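Local structure of ABC transporter, periplasmic substrate-binding protein (Vibrio cholerae O1 biovar eltor, 1TWY) at residues S33-T36 against S37-R40; I256-L259 against K260-S263; S225-A229 against K230-Q234; A264-L267 against I268-G272. The protein probably serves as the periplasmic receptor of an ABC-type phosphate transporter, binding phosphate and delivering it to the membrane components. All coordinates share one frame; numbering follows the deposited sequence.

Interaction 1: S33-T36 against S37-R40; sequences SGST and SVAR. With PO4 (phosphate ion), chain I.
Phosphate oxygen O1 is gripped by three donors from Ser35 and Ser37: Ser35 OG and Ser37 OG both lie 2.6 Å from O1, and Ser37 N points at O1 from 3.2 Å with an N-H...O angle of 155°. The site is a strand-turn-helix anion pocket. Strand 29-34 runs out just before it and helix 36-52 begins on it, within the beta-alpha-beta unit completed by strand 57-62. A second oxygen, O3, is taken by one residue twice, with Thr36 N at 2.8 Å and Thr36 OG1 also at 2.8 Å from O3. A chi1 of 60° sets that hydroxyl between the backbone N and the carbonyl carbon of Thr36, close enough to its own amide for both to converge on O3. Backbone amides at a helix N-terminus, probably helped by the helix dipole, suit a negative ion here. Ser35 OG has two roles: it donates to O1, and it accepts from Val38 N at 3.0 Å along an almost straight line (171°), forming the N-cap. Ser65 OG and Ser83 OG also bond the ion, while Arg237 NH1 holds Ser37 OG as a second-shell partner. These contacts fit a phosphate receptor, although the ion itself probably comes from the crystallisation liquor. A water donates to Ser37 OG at 3.1 Å and, weakly, to Thr36 OG1.

Interaction 2: I256-L259 against K260-S263; sequences IAFL and KSES
Ile256 and Lys260 lie side by side with their side chains heading the same way, one helical turn apart. The Lys260 chain is extended beyond CG, so its methylenes run along the isoleucine and CE comes within 3.9 Å of Ile256 CG2. Nearer the backbone, Lys260 CG rests 3.5 Å from Ile256 O. Phe98 of strand 96-109 meets both, Ile256 by packing and Lys260 by a cation-pi interaction, and Ile256 also touches Ile241 and His243. Phe258 is turned differently. With CG anti to the backbone N (chi1 166°), its ring leans towards helix 36-52, touching Leu45 and Lys48 and meeting the Tyr49 ring. What comes back to Phe258 is Ser261, whose OG approaches CD1 obliquely at 3.8 Å. The polar part marks a helix-to-helix junction, in which helix 250-260 ends and Ser261 is the N-cap of helix 262-270. Phe258 O takes two donors from this one serine: Ser261 OG at 2.7 Å, in the carbonyl plane and on a lone pair, and Ser261 N at 3.0 Å, some 71° out of that plane. The same OG also receives a weak bond from Ala264 N, so it joins the outgoing carbonyl to the incoming helix. Just before this corner, Lys260 N bonds Ala257 O at 3.0 Å and only weakly Ile256 O, a tightened last turn. Leu259 touches Met42 and Leu45 of helix 36-52 and Leu100 of strand 96-109.

Interaction 3: S225-A229 against K230-Q234; sequences SDNIA and KHTYQ
The Tyr233 ring runs alongside Ile228, both side chains pointing the same way, and CD2 meets Ile228 CG1 obliquely at 3.8 Å. His231 CB leads away from 225-229, yet its ring has Ile228 O obliquely near, 3.4 Å from ND1, and meets Phe102 edge-to-face. A third flat group, the Asp226 carboxylate, has Lys230 CD off its oxygen end, bridging OD1 and OD2 at 3.3 Å from each, as the two side chains cross at a slant. The ammonium goes past them: Lys230 NZ is 4.5 Å from Asp226 OD1, too far for a salt bridge, so any attraction is probably modest. The backbone closes helix 225-229 with a Schellman motif. His231 has positive phi (60°), and the pair of bonds is His231 N to Ile228 O at 3.0 Å and, weakly, Thr232 N to Asn227 O. Tyr233 N makes a further, straighter bond to Asn227 O at 3.1 Å (173°), although the donor stands well above the carbonyl plane. Asn227 is fixed from outside, ND2 donating to Asp222 O. The capped helix thus leads through 230-234 into strand 236-243, with Tyr233 against Phe218 of strand 214-218 and its OH bonded to Leu105 O of strand 96-109.

Interaction 4: A264-L267 against I268-G272; sequences AKKL and IVEYG
A Schellman motif ends helix 262-270, and its last turn is where Leu267 meets Tyr271. Gly272 has positive phi (92°) and its N bonds Val269 O, while Tyr273 N returns to Ile268 O. One residue earlier, Tyr271 N donates to Leu267 O at 3.1 Å. The tyrosine ring turns an edge to that same oxygen: CD1 lies 3.2 Å from Leu267 O, which sits in the ring plane. On the outer face, Lys266 NZ forms a salt bridge with Glu270 OE2 at 2.6 Å, one turn on. The ammonium comes from above the carboxylate, about 49° out of its plane. A bend of the lysine chain at chi2 (-81°) carries NZ back across the glutamate. Glu270 CG stands between its own N and carbonyl carbon and leans back over the preceding turn, 3.3 Å from Leu267 O. OE2 also lies beside Leu267, 3.3 Å from CD2. On the inner side Ile268 curls its CG1 back to within 3.2 Å of Ala264 O and packs on Leu100, Ala101 and Met275, while Ala264 and Leu267 both touch Leu45 of helix 36-52. The backbone here is regular, Ile268 N donating to Ala264 O at 2.8 Å and Val269 N to Lys265 O at the same length. The whole is an amphipathic alpha-helix with an i to i+4 salt bridge, ended by a glycine Schellman cap.

From the N terminus the order is interaction 1, interaction 3, interaction 2 and interaction 4. Each joins consecutive segments, so each is local and closes no long loop, and none nests in or crosses another. Interaction 1 starts helix 36-52; interaction 3 ends helix 225-229 ahead of strand 236-243. Interactions 2 and 4 abut: Ser261 begins the helix that Gly272 finishes, and Phe258 O touches Ala264 CB. Leu45 of helix 36-52 receives Phe258 and Leu259 from one and Ala264 and Leu267 from the other, tying the C-terminal helices to the helix begun at interaction 1, whose centre is about 16 Å from that of interaction 4. Ile274, just past 264-272, touches Ile228 of interaction 3.

Interaction 1: S33-T36 against S37-R40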
loop_
_atom_site.group_PDB
_atom_site.type_symbol
_atom_site.label_atom_id
_atom_site.label_comp_id
_atom_site.label_asym_id
_atom_site.label_seq_id
_atom_site.Cartn_x
_atom_site.Cartn_y
_atom_site.Cartn_z
ATOM N N SER A 33 -8.707 3.636 -14.034
ATOM C CA SER A 33 -7.262 3.702 -14.243
ATOM C C SER A 33 -6.568 4.108 -13.021
ATOM O O SER A 33 -7.012 4.997 -12.305
ATOM C CB SER A 33 -7.010 4.727 -15.359
ATOM O OG SER A 33 -7.852 4.337 -16.456
ATOM N N GLY A 34 -5.353 3.564 -12.847
ATOM C CA GLY A 34 -4.424 4.072 -11.860
ATOM C C GLY A 34 -3.628 2.976 -11.171
ATOM O O GLY A 34 -3.107 2.069 -11.801
ATOM N N SER A 35 -3.608 3.097 -9.889
ATOM C CA SER A 35 -2.900 2.230 -9.000
ATOM C C SER A 35 -2.916 0.767 -9.306
ATOM O O SER A 35 -3.957 0.146 -9.430
ATOM C CB SER A 35 -3.343 2.473 -7.551
ATOM O OG SER A 35 -2.860 1.484 -6.662
ATOM N N THR A 36 -1.695 0.219 -9.428
ATOM C CA THR A 36 -1.559 -1.192 -9.627
ATOM C C THR A 36 -1.812 -1.914 -8.301
ATOM O O THR A 36 -2.198 -3.047 -8.391
ATOM C CB THR A 36 -0.108 -1.557 -10.076
ATOM O OG1 THR A 36 0.820 -1.143 -9.070
ATOM C CG2 THR A 36 0.252 -0.886 -11.442
ATOM N N SER A 37 -1.569 -1.283 -7.198
ATOM C CA SER A 37 -1.956 -1.844 -5.854
ATOM C C SER A 37 -3.497 -2.097 -5.818
ATOM O O SER A 37 -3.977 -3.203 -5.519
ATOM C CB SER A 37 -1.465 -0.958 -4.728
ATOM O OG SER A 37 -0.026 -0.574 -4.916
ATOM N N VAL A 38 -4.267 -1.088 -6.162
ATOM C CA VAL A 38 -5.734 -1.179 -6.179
ATOM C C VAL A 38 -6.180 -2.071 -7.262
ATOM O O VAL A 38 -7.204 -2.771 -7.165
ATOM C CB VAL A 38 -6.362 0.162 -6.314
ATOM C CG1 VAL A 38 -7.907 0.026 -6.141
ATOM C CG2 VAL A 38 -5.876 1.027 -5.269
ATOM N N ALA A 39 -5.473 -2.196 -8.375
ATOM C CA ALA A 39 -5.952 -2.968 -9.506
ATOM C C ALA A 39 -6.061 -4.492 -9.154
ATOM O O ALA A 39 -6.831 -5.163 -9.743
ATOM C CB ALA A 39 -5.035 -2.823 -10.696
ATOM N N ARG A 40 -5.250 -4.971 -8.262
ATOM C CA ARG A 40 -5.257 -6.408 -7.795
ATOM C C ARG A 40 -6.704 -6.723 -7.298
ATOM O O ARG A 40 -7.400 -7.578 -7.825
ATOM C CB ARG A 40 -4.226 -6.579 -6.662
ATOM C CG ARG A 40 -2.748 -6.322 -7.140
ATOM C CD ARG A 40 -1.670 -6.911 -6.197
ATOM N NE ARG A 40 -1.972 -8.320 -5.949
ATOM C CZ ARG A 40 -2.106 -8.879 -4.752
ATOM N NH1 ARG A 40 -1.978 -8.165 -3.629
ATOM N NH2 ARG A 40 -2.380 -10.174 -4.679
HETATM P P PO4 I . 0.685 2.255 -7.356
HETATM O O1 PO4 I . -0.266 1.545 -6.378
HETATM O O2 PO4 I . 2.193 2.133 -6.747
HETATM O O3 PO4 I . 0.669 1.606 -8.790
HETATM O O4 PO4 I . 0.491 3.750 -7.494
HETATM O O HOH W 1 1.899 -2.561 -6.245
#

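Interaction 2: I256-L259 against K260-S263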
loop_
_atom_site.group_PDB
_atom_site.type_symbol
_atom_site.label_atom_id
_atom_site.label_comp_id
_atom_site.label_asym_id
_atom_site.label_seq_id
_atom_site.Cartn_x
_atom_site.Cartn_y
_atom_site.Cartn_z
ATOM N N ILE A 256 -19.829 2.805 -9.339
ATOM C CA ILE A 256 -19.481 3.432 -8.050
ATOM C C ILE A 256 -20.380 2.947 -6.909
ATOM O O ILE A 256 -19.896 2.476 -5.826
ATOM C CB ILE A 256 -19.512 4.969 -8.157
ATOM C CG1 ILE A 256 -18.473 5.474 -9.162
ATOM C CG2 ILE A 256 -19.270 5.642 -6.794
ATOM C CD1 ILE A 256 -17.040 5.506 -8.601
ATOM N N ALA A 257 -21.701 2.943 -7.134
ATOM C CA ALA A 257 -22.575 2.271 -6.179
ATOM C C ALA A 257 -22.249 0.834 -5.757
ATOM O O ALA A 257 -22.271 0.483 -4.567
ATOM C CB ALA A 257 -24.101 2.280 -6.698
ATOM N N PHE A 258 -21.982 0.024 -6.740
ATOM C CA PHE A 258 -21.539 -1.332 -6.484
ATOM C C PHE A 258 -20.261 -1.381 -5.580
ATOM O O PHE A 258 -20.119 -2.231 -4.733
ATOM C CB PHE A 258 -21.236 -2.022 -7.804
ATOM C CG PHE A 258 -20.459 -3.287 -7.661
ATOM C CD1 PHE A 258 -21.028 -4.403 -7.187
ATOM C CD2 PHE A 258 -19.060 -3.318 -8.010
ATOM C CE1 PHE A 258 -20.313 -5.550 -7.055
ATOM C CE2 PHE A 258 -18.350 -4.472 -7.895
ATOM C CZ PHE A 258 -18.956 -5.596 -7.457
ATOM N N LEU A 259 -19.328 -0.431 -5.790
ATOM C CA LEU A 259 -18.097 -0.414 -5.038
ATOM C C LEU A 259 -18.346 -0.116 -3.589
ATOM O O LEU A 259 -17.583 -0.469 -2.727
ATOM C CB LEU A 259 -17.034 0.555 -5.611
ATOM C CG LEU A 259 -16.465 0.222 -6.959
ATOM C CD1 LEU A 259 -15.494 1.332 -7.428
ATOM C CD2 LEU A 259 -15.772 -1.109 -6.897
ATOM N N LYS A 260 -19.504 0.474 -3.310
ATOM C CA LYS A 260 -19.936 0.828 -1.988
ATOM C C LYS A 260 -20.895 -0.171 -1.324
ATOM O O LYS A 260 -21.199 -0.079 -0.168
ATOM C CB LYS A 260 -20.633 2.159 -2.124
ATOM C CG LYS A 260 -19.658 3.349 -2.461
ATOM C CD LYS A 260 -20.384 4.705 -2.367
ATOM C CE LYS A 260 -19.413 5.735 -2.917
ATOM N NZ LYS A 260 -19.909 7.121 -2.753
ATOM N N SER A 261 -21.219 -1.203 -2.084
ATOM C CA SER A 261 -22.171 -2.226 -1.707
ATOM C C SER A 261 -21.538 -3.328 -0.815
ATOM O O SER A 261 -20.315 -3.610 -0.786
ATOM C CB SER A 261 -22.713 -2.877 -2.966
ATOM O OG SER A 261 -21.895 -3.888 -3.546
ATOM N N GLU A 262 -22.389 -4.024 -0.068
ATOM C CA GLU A 262 -21.900 -5.075 0.753
ATOM C C GLU A 262 -21.219 -6.169 -0.004
ATOM O O GLU A 262 -20.298 -6.761 0.519
ATOM C CB GLU A 262 -23.042 -5.785 1.490
ATOM C CG GLU A 262 -23.629 -5.009 2.645
ATOM C CD GLU A 262 -24.847 -4.235 2.250
ATOM O OE1 GLU A 262 -25.008 -3.979 1.045
ATOM O OE2 GLU A 262 -25.653 -3.961 3.173
ATOM N N SER A 263 -21.727 -6.506 -1.209
ATOM C CA SER A 263 -21.182 -7.571 -2.030
ATOM C C SER A 263 -19.706 -7.291 -2.418
ATOM O O SER A 263 -18.854 -8.145 -2.273
ATOM C CB SER A 263 -21.929 -7.785 -3.341
ATOM O OG SER A 263 -23.257 -8.230 -3.018
#

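Interaction 3: S225-A229 against K230-Q234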
loop_
_atom_site.group_PDB
_atom_site.type_symbol
_atom_site.label_atom_id
_atom_site.label_comp_id
_atom_site.label_asym_id
_atom_site.label_seq_id
_atom_site.Cartn_x
_atom_site.Cartn_y
_atom_site.Cartn_z
ATOM N N SER A 225 -5.840 -5.602 11.911
ATOM C CA SER A 225 -6.916 -5.031 11.125
ATOM C C SER A 225 -7.641 -3.944 11.891
ATOM O O SER A 225 -7.754 -2.826 11.417
ATOM C CB SER A 225 -7.865 -6.123 10.636
ATOM O OG SER A 225 -7.220 -6.658 9.511
ATOM N N ASP A 226 -8.062 -4.276 13.116
ATOM C CA ASP A 226 -8.651 -3.277 13.983
ATOM C C ASP A 226 -7.861 -2.014 14.249
ATOM O O ASP A 226 -8.390 -0.919 14.128
ATOM C CB ASP A 226 -9.159 -3.886 15.329
ATOM C CG ASP A 226 -10.051 -2.886 16.076
ATOM O OD1 ASP A 226 -11.093 -2.487 15.494
ATOM O OD2 ASP A 226 -9.717 -2.351 17.161
ATOM N N ASN A 227 -6.541 -2.148 14.461
ATOM C CA ASN A 227 -5.698 -0.966 14.699
ATOM C C ASN A 227 -5.486 -0.118 13.427
ATOM O O ASN A 227 -5.347 1.093 13.492
ATOM C CB ASN A 227 -4.341 -1.310 15.337
ATOM C CG ASN A 227 -4.447 -1.741 16.800
ATOM O OD1 ASN A 227 -5.440 -1.488 17.477
ATOM N ND2 ASN A 227 -3.397 -2.405 17.287
ATOM N N ILE A 228 -5.592 -0.758 12.249
ATOM C CA ILE A 228 -5.467 -0.032 11.051
ATOM C C ILE A 228 -6.745 0.799 10.839
ATOM O O ILE A 228 -6.655 1.936 10.492
ATOM C CB ILE A 228 -5.196 -0.938 9.894
ATOM C CG1 ILE A 228 -3.724 -1.295 9.860
ATOM C CG2 ILE A 228 -5.525 -0.175 8.575
ATOM C CD1 ILE A 228 -3.489 -2.580 9.244
ATOM N N ALA A 229 -7.875 0.191 11.163
ATOM C CA ALA A 229 -9.229 0.690 10.858
ATOM C C ALA A 229 -9.496 1.886 11.726
ATOM O O ALA A 229 -10.271 2.749 11.331
ATOM C CB ALA A 229 -10.295 -0.419 11.140
ATOM N N LYS A 230 -8.860 1.907 12.903
ATOM C CA LYS A 230 -8.907 2.997 13.900
ATOM C C LYS A 230 -7.713 3.968 13.804
ATOM O O LYS A 230 -7.590 4.961 14.568
ATOM C CB LYS A 230 -8.929 2.391 15.329
ATOM C CG LYS A 230 -10.336 2.152 15.902
ATOM C CD LYS A 230 -10.626 0.674 16.263
ATOM C CE LYS A 230 -12.045 0.443 16.899
ATOM N NZ LYS A 230 -13.140 1.368 16.395
ATOM N N HIS A 231 -6.811 3.692 12.876
ATOM C CA HIS A 231 -5.614 4.499 12.718
ATOM C C HIS A 231 -4.700 4.544 13.956
ATOM O O HIS A 231 -3.895 5.447 14.069
ATOM C CB HIS A 231 -5.971 5.936 12.297
ATOM C CG HIS A 231 -6.696 6.007 10.992
ATOM N ND1 HIS A 231 -6.346 5.224 9.908
ATOM C CD2 HIS A 231 -7.770 6.739 10.602
ATOM C CE1 HIS A 231 -7.168 5.483 8.905
ATOM N NE2 HIS A 231 -8.038 6.401 9.298
ATOM N N THR A 232 -4.739 3.547 14.815
ATOM C CA THR A 232 -3.747 3.491 15.884
ATOM C C THR A 232 -2.457 2.894 15.351
ATOM O O THR A 232 -1.401 3.249 15.781
ATOM C CB THR A 232 -4.268 2.837 17.176
ATOM O OG1 THR A 232 -4.496 1.433 17.052
ATOM C CG2 THR A 232 -5.641 3.417 17.549
ATOM N N TYR A 233 -2.567 1.987 14.383
ATOM C CA TYR A 233 -1.376 1.507 13.661
ATOM C C TYR A 233 -1.132 2.356 12.412
ATOM O O TYR A 233 -1.970 2.431 11.547
ATOM C CB TYR A 233 -1.525 -0.005 13.380
ATOM C CG TYR A 233 -0.307 -0.580 12.676
ATOM C CD1 TYR A 233 0.746 -1.045 13.416
ATOM C CD2 TYR A 233 -0.306 -0.782 11.340
ATOM C CE1 TYR A 233 1.884 -1.601 12.787
ATOM C CE2 TYR A 233 0.851 -1.334 10.695
ATOM C CZ TYR A 233 1.865 -1.772 11.430
ATOM O OH TYR A 233 3.004 -2.331 10.903
ATOM N N GLN A 234 0.020 2.990 12.329
ATOM C CA GLN A 234 0.260 4.029 11.371
ATOM C C GLN A 234 0.600 3.499 9.936
ATOM O O GLN A 234 0.493 4.290 9.013
ATOM C CB GLN A 234 1.374 5.026 11.808
ATOM C CG GLN A 234 1.086 5.905 13.042
ATOM C CD GLN A 234 2.384 6.734 13.365
ATOM O OE1 GLN A 234 3.080 7.253 12.415
ATOM N NE2 GLN A 234 2.755 6.746 14.622
#

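Interaction 4: A264-L267 against I268-G272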
loop_
_atom_site.group_PDB
_atom_site.type_symbol
_atom_site.label_atom_id
_atom_site.label_comp_id
_atom_site.label_asym_id
_atom_site.label_seq_id
_atom_site.Cartn_x
_atom_site.Cartn_y
_atom_site.Cartn_z
ATOM N N ALA A 264 -19.479 -6.027 -2.674
ATOM C CA ALA A 264 -18.115 -5.579 -2.952
ATOM C C ALA A 264 -17.240 -5.572 -1.680
ATOM O O ALA A 264 -16.113 -6.071 -1.632
ATOM C CB ALA A 264 -18.090 -4.164 -3.503
ATOM N N LYS A 265 -17.759 -5.022 -0.608
ATOM C CA LYS A 265 -17.014 -4.994 0.684
ATOM C C LYS A 265 -16.587 -6.393 1.248
ATOM O O LYS A 265 -15.489 -6.602 1.728
ATOM C CB LYS A 265 -17.727 -4.167 1.727
ATOM C CG LYS A 265 -17.903 -2.739 1.308
ATOM C CD LYS A 265 -18.694 -2.027 2.278
ATOM C CE LYS A 265 -18.674 -0.496 2.001
ATOM N NZ LYS A 265 -19.543 0.160 2.990
ATOM N N LYS A 266 -17.522 -7.365 1.061
ATOM C CA LYS A 266 -17.330 -8.743 1.489
ATOM C C LYS A 266 -16.015 -9.232 0.731
ATOM O O LYS A 266 -15.143 -9.877 1.363
ATOM C CB LYS A 266 -18.640 -9.536 1.224
ATOM C CG LYS A 266 -18.534 -11.021 1.460
ATOM C CD LYS A 266 -17.888 -11.783 0.271
ATOM C CE LYS A 266 -17.966 -13.333 0.475
ATOM N NZ LYS A 266 -17.247 -14.142 -0.577
ATOM N N LEU A 267 -16.027 -8.919 -0.572
ATOM C CA LEU A 267 -14.882 -9.363 -1.410
ATOM C C LEU A 267 -13.628 -8.656 -0.988
ATOM O O LEU A 267 -12.542 -9.289 -0.770
ATOM C CB LEU A 267 -15.124 -9.104 -2.853
ATOM C CG LEU A 267 -16.064 -10.103 -3.503
ATOM C CD1 LEU A 267 -16.525 -9.616 -4.820
ATOM C CD2 LEU A 267 -15.393 -11.437 -3.777
ATOM N N ILE A 268 -13.730 -7.368 -0.766
ATOM C CA ILE A 268 -12.557 -6.558 -0.299
ATOM C C ILE A 268 -11.934 -7.119 0.986
ATOM O O ILE A 268 -10.717 -7.331 1.040
ATOM C CB ILE A 268 -12.904 -5.080 -0.225
ATOM C CG1 ILE A 268 -13.310 -4.581 -1.595
ATOM C CG2 ILE A 268 -11.745 -4.242 0.380
ATOM C CD1 ILE A 268 -14.129 -3.343 -1.628
ATOM N N VAL A 269 -12.764 -7.375 2.019
ATOM C CA VAL A 269 -12.385 -7.912 3.295
ATOM C C VAL A 269 -11.753 -9.310 3.166
ATOM O O VAL A 269 -10.764 -9.649 3.837
ATOM C CB VAL A 269 -13.583 -7.823 4.257
ATOM C CG1 VAL A 269 -13.341 -8.607 5.513
ATOM C CG2 VAL A 269 -13.775 -6.387 4.536
ATOM N N GLU A 270 -12.378 -10.132 2.361
ATOM C CA GLU A 270 -11.916 -11.466 2.247
ATOM C C GLU A 270 -10.552 -11.556 1.656
ATOM O O GLU A 270 -9.815 -12.494 1.989
ATOM C CB GLU A 270 -12.900 -12.415 1.553
ATOM C CG GLU A 270 -13.023 -12.464 0.084
ATOM C CD GLU A 270 -13.941 -13.633 -0.314
ATOM O OE1 GLU A 270 -13.655 -14.810 0.135
ATOM O OE2 GLU A 270 -14.859 -13.358 -1.189
ATOM N N TYR A 271 -10.205 -10.599 0.805
ATOM C CA TYR A 271 -8.801 -10.541 0.275
ATOM C C TYR A 271 -7.767 -9.880 1.185
ATOM O O TYR A 271 -6.551 -9.752 0.849
ATOM C CB TYR A 271 -8.822 -9.975 -1.119
ATOM C CG TYR A 271 -9.280 -10.932 -2.234
ATOM C CD1 TYR A 271 -10.602 -11.255 -2.463
ATOM C CD2 TYR A 271 -8.327 -11.606 -3.023
ATOM C CE1 TYR A 271 -10.979 -12.146 -3.465
ATOM C CE2 TYR A 271 -8.687 -12.442 -4.001
ATOM C CZ TYR A 271 -10.011 -12.719 -4.249
ATOM O OH TYR A 271 -10.415 -13.612 -5.198
ATOM N N GLY A 272 -8.141 -9.542 2.383
ATOM C CA GLY A 272 -7.219 -9.018 3.408
ATOM C C GLY A 272 -7.132 -7.526 3.428
ATOM O O GLY A 272 -6.312 -7.027 4.183
#